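Local coordinates for protein ribonucleoside-diphosphate reductase subunit beta (Streptococcus sanguinis, PDB 4N83) that forms the manganese-loaded small subunit of a class Ib ribonucleotide reductase, which probably takes part in making deoxyribonucleotides from ribonucleotides for DNA synthesis, at residues A[135-138]-A[139-143]; A[249-252]-A[253-256]; A[207-210]-A[211-215]. One frame throughout, in Å; residues are numbered along the deposited sequence.

Contact 1 of 3, residues A[135-138]-A[139-143]; sequences EIIN and EIYLN
I137 and Y141, one turn apart on helix 128-143, lie side by side and point the same way, with CG2 of I137 3.4 Å from CE2 of the Y141 ring. The same methyl also lies near CZ and OH, so the branch follows the outer part of the phenol. Its place follows from the first torsion of I137, which sets CG2 anti to the backbone N. The carbonyl oxygen of I137 stands 3.5 Å above one face of the Y141 ring, displaced toward the rim.

That oxygen also accepts a hydrogen bond from the backbone N of Y141 at 3.2 Å, and a weak one from I140 N. One residue on, L142 N reaches N138 O at 2.8 Å, while E139 N bonds to E135 O. The N138 amide is turned 60° to the Y141 ring; its OD1 lies 3.8 Å from CG of L142. On another side of the helix, CD1 of I140 passes 4.3 Å from CG2 of I136.

Farther out, Y141 OH is hydrogen-bonded to Q69 NE2 of helix 49-78, and N138 OD1 has a weak hydrogen bond with S72 OG of the same helix. K149, S153 and L156 of helix 148-160 touch the Y141 side chain. I136 and I140 meet L224 of helix 211-240, whereas Y4 of the second subunit packs on E135, N138 and L142.

The Y141 side chain is about 6 Å from that of the manganese ligand E157 and about 8 Å from a bound manganese ion. The contact thus lies near the dimanganese site without touching the E157 side chain, and its side-chain packing is largely apolar: the phenol takes no place among the ligands, and its one polar atom is satisfied by Q69.

Contact 2 of 3, residues A[249-252]-A[253-256]; sequences VKTF and LRYN
F252 and N256 form the close-packed side of this turn of helix 246-263: ND2 of N256 stands 3.3 Å above the F252 ring plane, over its centre. Of the six ring carbons of F252, CZ comes nearest to ND2 of N256 at 3.4 Å and CG lies farthest at 4.0 Å. Because the amide and ring planes are 80° apart, the amide does not stack flat on the ring. F252 presents this face with CG anti to its backbone N (chi1 -163°). V249 and L253 extend the buried side, running alongside each other with CG1 and CD1 4.0 Å apart. Helix 162-173 covers all four residues, and helix 211-240 also meets V249 and L253.

The partly exposed side is built from longer, polar side chains. R254 bends at chi3 (-76°), which brings its guanidinium back over the preceding turn, where K250 O sits 3.3 Å above the plane and over its centre. That oxygen is bonded instead to the backbone N of R254, at 3.2 Å. CB of K250 lies 3.7 Å from NH2 of R254, but the charged ends diverge, with K250 NZ 6.7 Å from R254 NH1. Each has an outside partner: R254 NE pairs with D272 and NH1 with Y229 OH, while K250 NZ forms a salt bridge to E237.

Four backbone bonds of i to i+4 spacing underlie both sides. An amide nitrogen placed over a ring centre would probably be favoured electrostatically by the pi cloud, whereas the two like charges are most likely balanced by the separate acidic partners.

Contact 3 of 3, residues A[207-210]-A[211-215]; sequences NELP and EDEQE
The shortest polar bond across this turn runs from Q214 NE2 to L209 O, 2.8 Å long, at the N-terminus of helix 211-240, where P210 holds the N-cap position. It is bent, with an N-H...O angle of 130°, and the nitrogen comes in above the carbonyl plane of L209, 45° out of it. The Q214 chain reaches back because it stays extended beyond CG, laying CG 3.4 Å from P210 O on the way.

P210 O opens the helical bonding: Q214 N bonds to it at 3.1 Å, and E213 N adds a weak bond. The N-H of an N-cap residue has no part in the helical i to i+4 bonds, so its absence in P210 costs the helix none of them.

E213, extended beyond CG, crosses L209 at about a right angle. Its carboxylate is divided between two apolar neighbours. In the preceding loop, N207 ND2 bonds to Q203 O of helix 178-206, and E208 forms a salt bridge with R82. On the E213 carboxylate, OE1 rests 3.5 Å from CD2 of L209, while OE2 lies 3.4 Å from CD of P210.

In the fold
All three contacts are local, yet they occupy different depths of a ferritin-like subunit of helices and loops without strands. Contact 1 forms the last turns of helix 128-143 and contact 2 the middle of helix 246-263; both are partly buried, their centres about 16 and 14 Å from that of the chain; contact 3 is at the surface, about 28 Å out. Helix 211-240 links them: contact 3 holds its first turn, while farther along it packs on contact 1 (I136, I140) and contact 2 (V249, L253). Contact 1 combines apolar packing with a subunit interface, contact 2 adds an amide over a ring and charges paired with E237 and D272, contact 3 polar bonds at a helix start.

Contact 1 of 3, residues A[135-138]-A[139-143]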
# COMPACT_ATOMS: atom_id res chain seq x y z
N GLU A 135 -2.17 22.65 -4.81
CA GLU A 135 -1.76 22.89 -6.19
C GLU A 135 -0.24 23.05 -6.31
O GLU A 135 0.36 22.56 -7.26
CB GLU A 135 -2.45 24.14 -6.75
CG GLU A 135 -2.31 24.31 -8.26
CD GLU A 135 -2.70 25.70 -8.74
OE1 GLU A 135 -3.41 26.42 -8.01
OE2 GLU A 135 -2.29 26.07 -9.86
N ILE A 136 0.36 23.75 -5.35
CA ILE A 136 1.81 23.94 -5.32
C ILE A 136 2.53 22.60 -5.12
O ILE A 136 3.56 22.35 -5.75
CB ILE A 136 2.24 24.92 -4.20
CG1 ILE A 136 1.72 26.33 -4.51
CG2 ILE A 136 3.76 24.95 -4.06
CD1 ILE A 136 1.74 27.27 -3.32
N ILE A 137 1.97 21.75 -4.27
CA ILE A 137 2.59 20.47 -3.93
C ILE A 137 2.42 19.43 -5.04
O ILE A 137 3.38 18.75 -5.40
CB ILE A 137 2.03 19.91 -2.59
CG1 ILE A 137 2.35 20.86 -1.43
CG2 ILE A 137 2.60 18.52 -2.30
CD1 ILE A 137 3.82 20.99 -1.09
N ASN A 138 1.21 19.30 -5.58
CA ASN A 138 0.94 18.31 -6.63
C ASN A 138 1.65 18.63 -7.95
O ASN A 138 2.06 17.73 -8.68
CB ASN A 138 -0.57 18.16 -6.88
CG ASN A 138 -0.91 16.93 -7.71
OD1 ASN A 138 -0.16 15.95 -7.75
ND2 ASN A 138 -2.06 16.96 -8.37
N GLU A 139 1.78 19.93 -8.24
CA GLU A 139 2.54 20.38 -9.41
C GLU A 139 3.99 19.92 -9.33
O GLU A 139 4.60 19.59 -10.35
CB GLU A 139 2.46 21.92 -9.53
CG GLU A 139 3.20 22.51 -10.73
CD GLU A 139 4.67 22.79 -10.45
OE1 GLU A 139 5.02 23.22 -9.33
OE2 GLU A 139 5.49 22.58 -11.37
N ILE A 140 4.54 19.90 -8.12
CA ILE A 140 5.89 19.39 -7.88
C ILE A 140 5.94 17.88 -8.11
O ILE A 140 6.88 17.38 -8.72
CB ILE A 140 6.40 19.74 -6.46
CG1 ILE A 140 6.53 21.25 -6.30
CG2 ILE A 140 7.74 19.07 -6.19
CD1 ILE A 140 6.50 21.72 -4.86
N TYR A 141 4.93 17.16 -7.64
CA TYR A 141 4.86 15.71 -7.84
C TYR A 141 4.73 15.34 -9.32
O TYR A 141 5.36 14.39 -9.78
CB TYR A 141 3.70 15.07 -7.05
CG TYR A 141 3.84 15.10 -5.54
CD1 TYR A 141 5.06 14.87 -4.91
CD2 TYR A 141 2.72 15.33 -4.73
CE1 TYR A 141 5.18 14.89 -3.53
CE2 TYR A 141 2.83 15.34 -3.35
CZ TYR A 141 4.06 15.13 -2.75
OH TYR A 141 4.16 15.14 -1.38
N LEU A 142 3.93 16.11 -10.05
CA LEU A 142 3.69 15.84 -11.47
C LEU A 142 4.86 16.25 -12.36
O LEU A 142 5.15 15.56 -13.34
CB LEU A 142 2.40 16.53 -11.94
CG LEU A 142 1.08 16.00 -11.37
CD1 LEU A 142 -0.07 16.93 -11.70
CD2 LEU A 142 0.79 14.59 -11.88
N ASN A 143 5.54 17.35 -12.02
CA ASN A 143 6.58 17.92 -12.89
C ASN A 143 7.99 18.01 -12.28
O ASN A 143 8.98 17.92 -13.00
CB ASN A 143 6.15 19.31 -13.38
CG ASN A 143 4.83 19.28 -14.12
OD1 ASN A 143 3.95 20.10 -13.87
ND2 ASN A 143 4.68 18.33 -15.04

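Contact 2 of 3, residues A[249-252]-A[253-256]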
# COMPACT_ATOMS: atom_id res chain seq x y z
N VAL A 249 -0.16 28.81 17.09
CA VAL A 249 -0.03 27.93 15.92
C VAL A 249 1.16 28.36 15.06
O VAL A 249 1.85 27.52 14.48
CB VAL A 249 -1.33 27.91 15.07
CG1 VAL A 249 -1.12 27.14 13.77
CG2 VAL A 249 -2.48 27.32 15.86
N LYS A 250 1.38 29.67 14.98
CA LYS A 250 2.55 30.22 14.29
C LYS A 250 3.85 29.80 14.97
O LYS A 250 4.84 29.51 14.30
CB LYS A 250 2.46 31.75 14.21
CG LYS A 250 1.38 32.24 13.25
CD LYS A 250 1.15 33.74 13.38
CE LYS A 250 0.16 34.24 12.35
NZ LYS A 250 -0.07 35.70 12.45
N THR A 251 3.83 29.76 16.31
CA THR A 251 4.97 29.27 17.09
C THR A 251 5.20 27.78 16.85
O THR A 251 6.34 27.31 16.81
CB THR A 251 4.75 29.50 18.60
OG1 THR A 251 4.27 30.83 18.83
CG2 THR A 251 6.05 29.30 19.38
N PHE A 252 4.10 27.03 16.69
CA PHE A 252 4.15 25.59 16.45
C PHE A 252 4.62 25.27 15.03
O PHE A 252 5.31 24.28 14.81
CB PHE A 252 2.77 24.98 16.72
CG PHE A 252 2.76 23.49 16.92
CD1 PHE A 252 3.62 22.88 17.83
CD2 PHE A 252 1.86 22.69 16.22
CE1 PHE A 252 3.60 21.51 18.01
CE2 PHE A 252 1.83 21.32 16.41
CZ PHE A 252 2.71 20.72 17.31
N LEU A 253 4.24 26.12 14.07
CA LEU A 253 4.63 25.95 12.67
C LEU A 253 6.12 26.19 12.44
O LEU A 253 6.76 25.46 11.69
CB LEU A 253 3.81 26.88 11.76
CG LEU A 253 2.41 26.38 11.38
CD1 LEU A 253 1.58 27.51 10.79
CD2 LEU A 253 2.50 25.21 10.41
N ARG A 254 6.66 27.22 13.08
CA ARG A 254 8.09 27.52 13.01
C ARG A 254 8.93 26.41 13.66
O ARG A 254 10.04 26.12 13.21
CB ARG A 254 8.40 28.87 13.67
CG ARG A 254 7.94 30.07 12.86
CD ARG A 254 8.33 31.38 13.54
NE ARG A 254 7.47 31.68 14.69
CZ ARG A 254 6.35 32.40 14.65
NH1 ARG A 254 5.91 32.93 13.52
NH2 ARG A 254 5.66 32.60 15.77
N TYR A 255 8.38 25.81 14.71
CA TYR A 255 9.06 24.74 15.45
C TYR A 255 9.21 23.47 14.60
O TYR A 255 10.31 22.94 14.47
CB TYR A 255 8.30 24.43 16.75
CG TYR A 255 8.78 23.20 17.48
CD1 TYR A 255 10.10 23.09 17.91
CD2 TYR A 255 7.91 22.15 17.76
CE1 TYR A 255 10.55 21.97 18.58
CE2 TYR A 255 8.35 21.02 18.44
CZ TYR A 255 9.67 20.93 18.85
OH TYR A 255 10.10 19.82 19.52
N ASN A 256 8.10 23.00 14.04
CA ASN A 256 8.10 21.78 13.22
C ASN A 256 8.74 21.95 11.84
O ASN A 256 9.09 20.96 11.19
CB ASN A 256 6.68 21.24 13.07
CG ASN A 256 6.17 20.58 14.33
OD1 ASN A 256 6.82 19.71 14.90
ND2 ASN A 256 4.99 20.99 14.79

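Contact 3 of 3, residues A[207-210]-A[211-215]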
# COMPACT_ATOMS: atom_id res chain seq x y z
N ASN A 207 23.99 14.33 -1.49
CA ASN A 207 25.46 14.27 -1.37
C ASN A 207 26.17 13.67 -2.59
O ASN A 207 27.40 13.64 -2.64
CB ASN A 207 25.86 13.51 -0.09
CG ASN A 207 25.70 14.35 1.16
OD1 ASN A 207 26.51 15.24 1.44
ND2 ASN A 207 24.66 14.07 1.94
N GLU A 208 25.39 13.18 -3.56
CA GLU A 208 25.95 12.69 -4.83
C GLU A 208 26.12 13.81 -5.86
O GLU A 208 26.92 13.69 -6.78
CB GLU A 208 25.06 11.58 -5.40
CG GLU A 208 25.19 10.26 -4.66
CD GLU A 208 24.15 9.24 -5.07
OE1 GLU A 208 23.14 9.61 -5.71
OE2 GLU A 208 24.34 8.05 -4.75
N LEU A 209 25.36 14.89 -5.69
CA LEU A 209 25.47 16.07 -6.55
C LEU A 209 26.66 16.93 -6.12
O LEU A 209 27.07 16.87 -4.96
CB LEU A 209 24.19 16.90 -6.49
CG LEU A 209 22.86 16.20 -6.80
CD1 LEU A 209 21.70 17.13 -6.52
CD2 LEU A 209 22.83 15.71 -8.24
N PRO A 210 27.21 17.74 -7.05
CA PRO A 210 28.26 18.69 -6.69
C PRO A 210 27.68 19.93 -6.01
O PRO A 210 26.47 20.16 -6.07
CB PRO A 210 28.88 19.05 -8.04
CG PRO A 210 27.77 18.89 -9.01
CD PRO A 210 26.91 17.77 -8.50
N GLU A 211 28.54 20.74 -5.38
CA GLU A 211 28.12 22.00 -4.76
C GLU A 211 27.38 22.91 -5.74
O GLU A 211 26.56 23.74 -5.33
CB GLU A 211 29.31 22.75 -4.14
CG GLU A 211 29.56 22.45 -2.67
CD GLU A 211 30.51 21.28 -2.45
OE1 GLU A 211 31.67 21.36 -2.90
OE2 GLU A 211 30.09 20.28 -1.82
N ASP A 212 27.69 22.78 -7.03
CA ASP A 212 26.97 23.46 -8.10
C ASP A 212 25.46 23.28 -7.98
O ASP A 212 24.71 24.25 -7.86
CB ASP A 212 27.46 22.94 -9.47
CG ASP A 212 26.63 23.46 -10.63
OD1 ASP A 212 26.20 24.63 -10.59
OD2 ASP A 212 26.41 22.69 -11.59
N GLU A 213 25.02 22.02 -7.99
CA GLU A 213 23.59 21.70 -7.98
C GLU A 213 22.98 21.72 -6.57
O GLU A 213 21.76 21.76 -6.43
CB GLU A 213 23.36 20.33 -8.63
CG GLU A 213 23.86 20.23 -10.06
CD GLU A 213 23.71 18.84 -10.64
OE1 GLU A 213 22.58 18.31 -10.64
OE2 GLU A 213 24.73 18.28 -11.11
N GLN A 214 23.83 21.71 -5.54
CA GLN A 214 23.36 21.73 -4.15
C GLN A 214 22.92 23.13 -3.71
O GLN A 214 21.94 23.28 -2.99
CB GLN A 214 24.43 21.19 -3.20
CG GLN A 214 24.60 19.68 -3.27
CD GLN A 214 25.60 19.14 -2.26
OE1 GLN A 214 25.87 19.77 -1.24
NE2 GLN A 214 26.15 17.96 -2.53
N GLU A 215 23.67 24.15 -4.13
CA GLU A 215 23.32 25.54 -3.82
C GLU A 215 22.03 25.98 -4.52
O GLU A 215 21.28 26.81 -4.00
CB GLU A 215 24.47 26.49 -4.20
CG GLU A 215 25.68 26.41 -3.27
CD GLU A 215 25.48 27.15 -1.96
OE1 GLU A 215 24.91 28.26 -1.96
OE2 GLU A 215 25.91 26.62 -0.91